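Local coordinates for putative phosphatase (Bacteroides thetaiotaomicron, PDB 3KYA), which is probably a phosphatase, though its activity is unproven, and binds zinc ions, at residues A[212-226]-A[238-252]. Numbering follows the deposited sequence. Where two conformers were deposited one is given.
Sequences DYDGKGDESPSVYII and SDIQLIAAYKQCNGA. With ZN (zinc ion), chain B; EDO (1,2-ethanediol), chain C.
Backbone bonds pair I225 with Q241 as antiparallel neighbours: I225 N reaches Q241 O at 2.8 Å and Q241 N reaches I225 O at 3.0 Å. Further along, the regular spacing fails twice. A244 O accepts from both S222 N and V223 N, and V223 O accepts from both I243 N and A244 N, the evidence for two classic beta bulges. S222 consequently turns its side chain toward the partner strand, where OG, beside its own backbone N (chi1 -64°), receives Y246 N at 3.1 Å.

Apolar contacts separate by face. In one of its two conformers, L242 places CD1 over one face of the Y224 ring, 3.9 Å from its centroid and 17° off the normal, a CH-pi contact; the same methyl meets P221 CB at 3.6 Å. On the sheet face bearing V223 and I225, V223 CG1 meets I243 CG2 at 3.7 Å, side by side, again in one of two I243 conformers.

Polar contacts gather in the flanking loops. Q248 N donates to Y213 O at 2.9 Å. The D212 carboxylate, salt-bridged to R189, also takes a weak bond from N250 ND2 (127° at the hydrogen), and ethanediol joins both. E219 points away from the partner strand and chelates zinc through OE1 (2.4 Å) and OE2, the latter also bonded by K294.

Strands 220-227 and 240-246 are third and fourth (edge) in a four-stranded antiparallel sheet; the chain then enters edge strand 252-254 of the next, a succession consistent with beta-propeller blades.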
loop_
_atom_site.group_PDB
_atom_site.type_symbol
_atom_site.label_atom_id
_atom_site.label_comp_id
_atom_site.label_asym_id
_atom_site.label_seq_id
_atom_site.Cartn_x
_atom_site.Cartn_y
_atom_site.Cartn_z
ATOM N N ASP A 212 -14.490 13.630 33.438
ATOM C CA ASP A 212 -13.373 12.939 34.138
ATOM C C ASP A 212 -13.238 13.526 35.539
ATOM O O ASP A 212 -12.642 14.591 35.725
ATOM C CB ASP A 212 -12.086 13.127 33.326
ATOM C CG ASP A 212 -11.006 12.091 33.643
ATOM O OD1 ASP A 212 -10.975 11.562 34.775
ATOM O OD2 ASP A 212 -10.183 11.815 32.729
ATOM N N TYR A 213 -13.779 12.827 36.531
ATOM C CA TYR A 213 -13.870 13.373 37.879
ATOM C C TYR A 213 -13.750 12.292 38.949
ATOM O O TYR A 213 -14.145 11.149 38.729
ATOM C CB TYR A 213 -15.226 14.103 37.977
ATOM C CG TYR A 213 -15.569 14.745 39.306
ATOM C CD1 TYR A 213 -14.869 15.850 39.771
ATOM C CD2 TYR A 213 -16.652 14.291 40.060
ATOM C CE1 TYR A 213 -15.198 16.456 40.980
ATOM C CE2 TYR A 213 -16.984 14.882 41.269
ATOM C CZ TYR A 213 -16.257 15.965 41.725
ATOM O OH TYR A 213 -16.592 16.551 42.926
ATOM N N ASP A 214 -13.173 12.661 40.093
ATOM C CA ASP A 214 -13.012 11.747 41.240
ATOM C C ASP A 214 -13.123 12.475 42.597
ATOM O O ASP A 214 -12.602 11.996 43.608
ATOM C CB ASP A 214 -11.674 10.998 41.147
ATOM C CG ASP A 214 -10.475 11.912 41.301
ATOM O OD1 ASP A 214 -10.663 13.113 41.600
ATOM O OD2 ASP A 214 -9.338 11.427 41.136
ATOM N N GLY A 215 -13.807 13.621 42.612
ATOM C CA GLY A 215 -13.957 14.433 43.826
ATOM C C GLY A 215 -14.846 13.840 44.908
ATOM O O GLY A 215 -14.871 14.341 46.041
ATOM N N LYS A 216 -15.601 12.804 44.546
ATOM C CA LYS A 216 -16.434 12.070 45.480
ATOM C C LYS A 216 -16.032 10.592 45.502
ATOM O O LYS A 216 -16.891 9.722 45.623
ATOM C CB LYS A 216 -17.901 12.175 45.087
ATOM C CG LYS A 216 -18.594 13.474 45.455
ATOM C CD LYS A 216 -20.093 13.406 45.142
ATOM C CE LYS A 216 -20.734 12.164 45.733
ATOM N NZ LYS A 216 -22.206 12.267 45.771
ATOM N N GLY A 217 -14.736 10.314 45.376
ATOM C CA GLY A 217 -14.241 8.937 45.357
ATOM C C GLY A 217 -14.931 8.091 44.303
ATOM O O GLY A 217 -15.085 8.541 43.160
ATOM N N ASP A 218 -15.410 6.903 44.699
ATOM C CA ASP A 218 -16.059 5.988 43.740
ATOM C C ASP A 218 -17.588 6.187 43.612
ATOM O O ASP A 218 -18.319 5.279 43.233
ATOM C CB ASP A 218 -15.653 4.514 44.010
ATOM C CG ASP A 218 -15.662 4.148 45.484
ATOM O OD1 ASP A 218 -16.131 4.966 46.303
ATOM O OD2 ASP A 218 -15.186 3.039 45.824
ATOM N N GLU A 219 -18.067 7.397 43.910
ATOM C CA GLU A 219 -19.470 7.753 43.697
ATOM C C GLU A 219 -19.478 9.074 42.891
ATOM O O GLU A 219 -20.438 9.850 42.937
ATOM C CB GLU A 219 -20.250 7.874 45.017
ATOM C CG GLU A 219 -20.208 6.586 45.809
ATOM C CD GLU A 219 -21.091 6.574 47.042
ATOM O OE1 GLU A 219 -22.067 7.338 47.122
ATOM O OE2 GLU A 219 -20.810 5.751 47.923
ATOM N N SER A 220 -18.388 9.305 42.160
ATOM C CA SER A 220 -18.190 10.522 41.376
ATOM C C SER A 220 -18.887 10.460 40.012
ATOM O O SER A 220 -18.795 9.454 39.314
ATOM C CB SER A 220 -16.689 10.761 41.147
ATOM O OG SER A 220 -15.967 10.945 42.355
ATOM N N PRO A 221 -19.583 11.544 39.617
ATOM C CA PRO A 221 -20.215 11.599 38.293
ATOM C C PRO A 221 -19.302 11.219 37.122
ATOM O O PRO A 221 -18.108 11.541 37.118
ATOM C CB PRO A 221 -20.630 13.064 38.189
ATOM C CG PRO A 221 -21.043 13.382 39.594
ATOM C CD PRO A 221 -20.075 12.634 40.481
ATOM N N SER A 222 -19.883 10.496 36.169
ATOM C CA SER A 222 -19.200 10.050 34.965
ATOM C C SER A 222 -19.884 10.510 33.687
ATOM O O SER A 222 -19.205 10.978 32.775
ATOM C CB SER A 222 -19.120 8.528 34.941
ATOM O OG SER A 222 -18.335 8.062 36.016
ATOM N N VAL A 223 -21.205 10.344 33.610
ATOM C CA VAL A 223 -21.962 10.678 32.396
ATOM C C VAL A 223 -23.274 11.435 32.678
ATOM O O VAL A 223 -24.070 11.047 33.543
ATOM C CB VAL A 223 -22.328 9.402 31.583
ATOM C CG1 VAL A 223 -22.914 9.776 30.208
ATOM C CG2 VAL A 223 -21.114 8.435 31.439
ATOM N N TYR A 224 -23.485 12.508 31.917
ATOM C CA TYR A 224 -24.709 13.296 31.981
ATOM C C TYR A 224 -25.463 13.180 30.663
ATOM O O TYR A 224 -24.878 12.854 29.613
ATOM C CB TYR A 224 -24.398 14.773 32.262
ATOM C CG TYR A 224 -23.877 15.059 33.653
ATOM C CD1 TYR A 224 -22.531 14.893 33.966
ATOM C CD2 TYR A 224 -24.728 15.502 34.661
ATOM C CE1 TYR A 224 -22.051 15.157 35.247
ATOM C CE2 TYR A 224 -24.245 15.758 35.951
ATOM C CZ TYR A 224 -22.907 15.584 36.228
ATOM O OH TYR A 224 -22.420 15.833 37.499
ATOM N N ILE A 225 -26.758 13.482 30.722
ATOM C CA ILE A 225 -27.627 13.478 29.549
ATOM C C ILE A 225 -28.339 14.832 29.468
ATOM O O ILE A 225 -28.923 15.296 30.457
ATOM C CB ILE A 225 -28.589 12.264 29.576
ATOM C CG1 ILE A 225 -29.209 12.041 28.199
ATOM C CG2 ILE A 225 -29.685 12.406 30.687
ATOM C CD1 ILE A 225 -29.882 10.680 28.027
ATOM N N ILE A 226 -28.273 15.465 28.291
ATOM C CA ILE A 226 -28.832 16.808 28.052
ATOM C C ILE A 226 -29.918 16.754 26.982
ATOM O O ILE A 226 -29.666 16.346 25.858
ATOM C CB ILE A 226 -27.745 17.797 27.589
ATOM C CG1 ILE A 226 -26.576 17.816 28.575
ATOM C CG2 ILE A 226 -28.333 19.211 27.409
ATOM C CD1 ILE A 226 -25.407 18.692 28.159
ATOM N N SER A 238 -31.679 23.805 28.427
ATOM C CA SER A 238 -31.832 22.355 28.333
ATOM C C SER A 238 -31.791 21.640 29.672
ATOM O O SER A 238 -30.950 21.945 30.521
ATOM C CB SER A 238 -30.739 21.749 27.438
ATOM O OG SER A 238 -30.884 22.180 26.095
ATOM N N ASP A 239 -32.707 20.691 29.844
ATOM C CA ASP A 239 -32.738 19.849 31.021
ATOM C C ASP A 239 -31.469 18.982 31.018
ATOM O O ASP A 239 -31.103 18.436 29.982
ATOM C CB ASP A 239 -33.964 18.941 31.000
ATOM C CG ASP A 239 -34.058 18.050 32.247
ATOM O OD1 ASP A 239 -34.345 18.585 33.340
ATOM O OD2 ASP A 239 -33.851 16.814 32.128
ATOM N N ILE A 240 -30.794 18.881 32.164
ATOM C CA ILE A 240 -29.578 18.068 32.293
ATOM C C ILE A 240 -29.714 17.143 33.510
ATOM O O ILE A 240 -30.109 17.591 34.588
ATOM C CB ILE A 240 -28.296 18.946 32.368
ATOM C CG1 ILE A 240 -27.050 18.082 32.599
ATOM C CG2 ILE A 240 -28.398 20.005 33.466
ATOM C CD1 ILE A 240 -25.746 18.834 32.402
ATOM N N GLN A 241 -29.426 15.853 33.318
ATOM C CA GLN A 241 -29.530 14.861 34.384
ATOM C C GLN A 241 -28.292 13.962 34.448
ATOM O O GLN A 241 -27.675 13.660 33.412
ATOM C CB GLN A 241 -30.771 13.981 34.176
ATOM C CG GLN A 241 -32.106 14.735 34.097
ATOM C CD GLN A 241 -32.477 15.436 35.387
ATOM O OE1 GLN A 241 -32.017 15.055 36.464
ATOM N NE2 GLN A 241 -33.318 16.458 35.288
ATOM N N LEU A 242 -27.938 13.554 35.666
ATOM C CA LEU A 242 -26.834 12.636 35.905
ATOM C C LEU A 242 -27.347 11.238 35.605
ATOM O O LEU A 242 -28.360 10.816 36.169
ATOM C CB LEU A 242 -26.366 12.735 37.360
ATOM C CG LEU A 242 -25.227 11.819 37.804
ATOM C CD1 LEU A 242 -23.937 12.118 37.019
ATOM C CD2 LEU A 242 -24.992 11.941 39.314
ATOM N N ILE A 243 -26.664 10.516 34.718
ATOM C CA ILE A 243 -27.122 9.176 34.343
ATOM C C ILE A 243 -26.201 8.041 34.845
ATOM O O ILE A 243 -26.647 6.900 34.973
ATOM C CB ILE A 243 -27.347 9.080 32.807
ATOM C CG1 ILE A 243 -28.279 7.917 32.462
ATOM C CG2 ILE A 243 -26.020 8.962 32.065
ATOM C CD1 ILE A 243 -28.633 7.843 30.988
ATOM N N ALA A 244 -24.932 8.346 35.115
ATOM C CA ALA A 244 -23.988 7.347 35.626
ATOM C C ALA A 244 -22.882 8.004 36.442
ATOM O O ALA A 244 -22.351 9.055 36.068
ATOM C CB ALA A 244 -23.398 6.520 34.486
ATOM N N ALA A 245 -22.549 7.378 37.567
ATOM C CA ALA A 245 -21.500 7.863 38.451
ATOM C C ALA A 245 -20.654 6.719 39.011
ATOM O O ALA A 245 -21.176 5.862 39.732
ATOM C CB ALA A 245 -22.101 8.659 39.616
ATOM N N TYR A 246 -19.372 6.703 38.640
ATOM C CA TYR A 246 -18.393 5.792 39.245
ATOM C C TYR A 246 -17.181 6.664 39.597
ATOM O O TYR A 246 -17.050 7.094 40.746
ATOM C CB TYR A 246 -18.050 4.589 38.359
ATOM C CG TYR A 246 -17.081 3.660 39.058
ATOM C CD1 TYR A 246 -17.496 2.903 40.155
ATOM C CD2 TYR A 246 -15.757 3.568 38.663
ATOM C CE1 TYR A 246 -16.621 2.063 40.827
ATOM C CE2 TYR A 246 -14.864 2.719 39.333
ATOM C CZ TYR A 246 -15.308 1.977 40.418
ATOM O OH TYR A 246 -14.447 1.138 41.093
ATOM N N LYS A 247 -16.329 6.932 38.609
ATOM C CA LYS A 247 -15.193 7.848 38.725
ATOM C C LYS A 247 -14.270 7.704 37.526
ATOM O O LYS A 247 -14.265 6.668 36.859
ATOM C CB LYS A 247 -14.352 7.629 39.994
ATOM C CG LYS A 247 -13.685 6.269 40.104
ATOM C CD LYS A 247 -12.820 6.179 41.365
ATOM C CE LYS A 247 -12.272 4.797 41.540
ATOM N NZ LYS A 247 -11.404 4.663 42.751
ATOM N N GLN A 248 -13.491 8.745 37.274
ATOM C CA GLN A 248 -12.437 8.714 36.260
ATOM C C GLN A 248 -12.858 8.206 34.879
ATOM O O GLN A 248 -12.154 7.404 34.246
ATOM C CB GLN A 248 -11.282 7.860 36.804
ATOM C CG GLN A 248 -10.720 8.393 38.105
ATOM C CD GLN A 248 -9.609 7.532 38.648
ATOM O OE1 GLN A 248 -9.789 6.341 38.880
ATOM N NE2 GLN A 248 -8.456 8.130 38.852
ATOM N N CYS A 249 -14.010 8.670 34.409
ATOM C CA CYS A 249 -14.484 8.297 33.076
ATOM C C CYS A 249 -13.704 9.086 32.018
ATOM O O CYS A 249 -13.421 10.272 32.206
ATOM C CB CYS A 249 -15.975 8.570 32.959
ATOM S SG CYS A 249 -16.707 8.012 31.427
ATOM N N ASN A 250 -13.348 8.434 30.911
ATOM C CA ASN A 250 -12.608 9.085 29.826
ATOM C C ASN A 250 -13.447 9.194 28.542
ATOM O O ASN A 250 -12.972 9.724 27.544
ATOM C CB ASN A 250 -11.314 8.331 29.501
ATOM C CG ASN A 250 -10.500 7.967 30.747
ATOM O OD1 ASN A 250 -10.086 6.814 30.894
ATOM N ND2 ASN A 250 -10.306 8.930 31.658
ATOM N N GLY A 251 -14.663 8.661 28.550
ATOM C CA GLY A 251 -15.523 8.720 27.371
ATOM C C GLY A 251 -16.718 7.792 27.451
ATOM O O GLY A 251 -16.710 6.817 28.220
ATOM N N ALA A 252 -17.742 8.113 26.656
ATOM C CA ALA A 252 -18.966 7.322 26.552
ATOM C C ALA A 252 -19.390 7.273 25.082
ATOM O O ALA A 252 -19.378 8.300 24.399
ATOM C CB ALA A 252 -20.070 7.904 27.432
HETATM ZN ZN ZN B . -23.112 5.954 48.843
HETATM C C1 EDO C . -7.176 10.228 33.708
HETATM O O1 EDO C . -7.694 11.424 33.100
HETATM C C2 EDO C . -7.982 9.878 34.955
HETATM O O2 EDO C . -9.237 9.288 34.605
HETATM O O HOH W 1 -15.791 10.612 35.828
HETATM O O HOH W 2 -8.354 10.988 38.455
HETATM O O HOH W 3 -20.299 4.167 41.810
HETATM O O HOH W 4 -12.460 2.182 44.129
HETATM O O HOH W 5 -16.550 5.945 35.229
HETATM O O HOH W 6 -32.068 15.248 30.317
#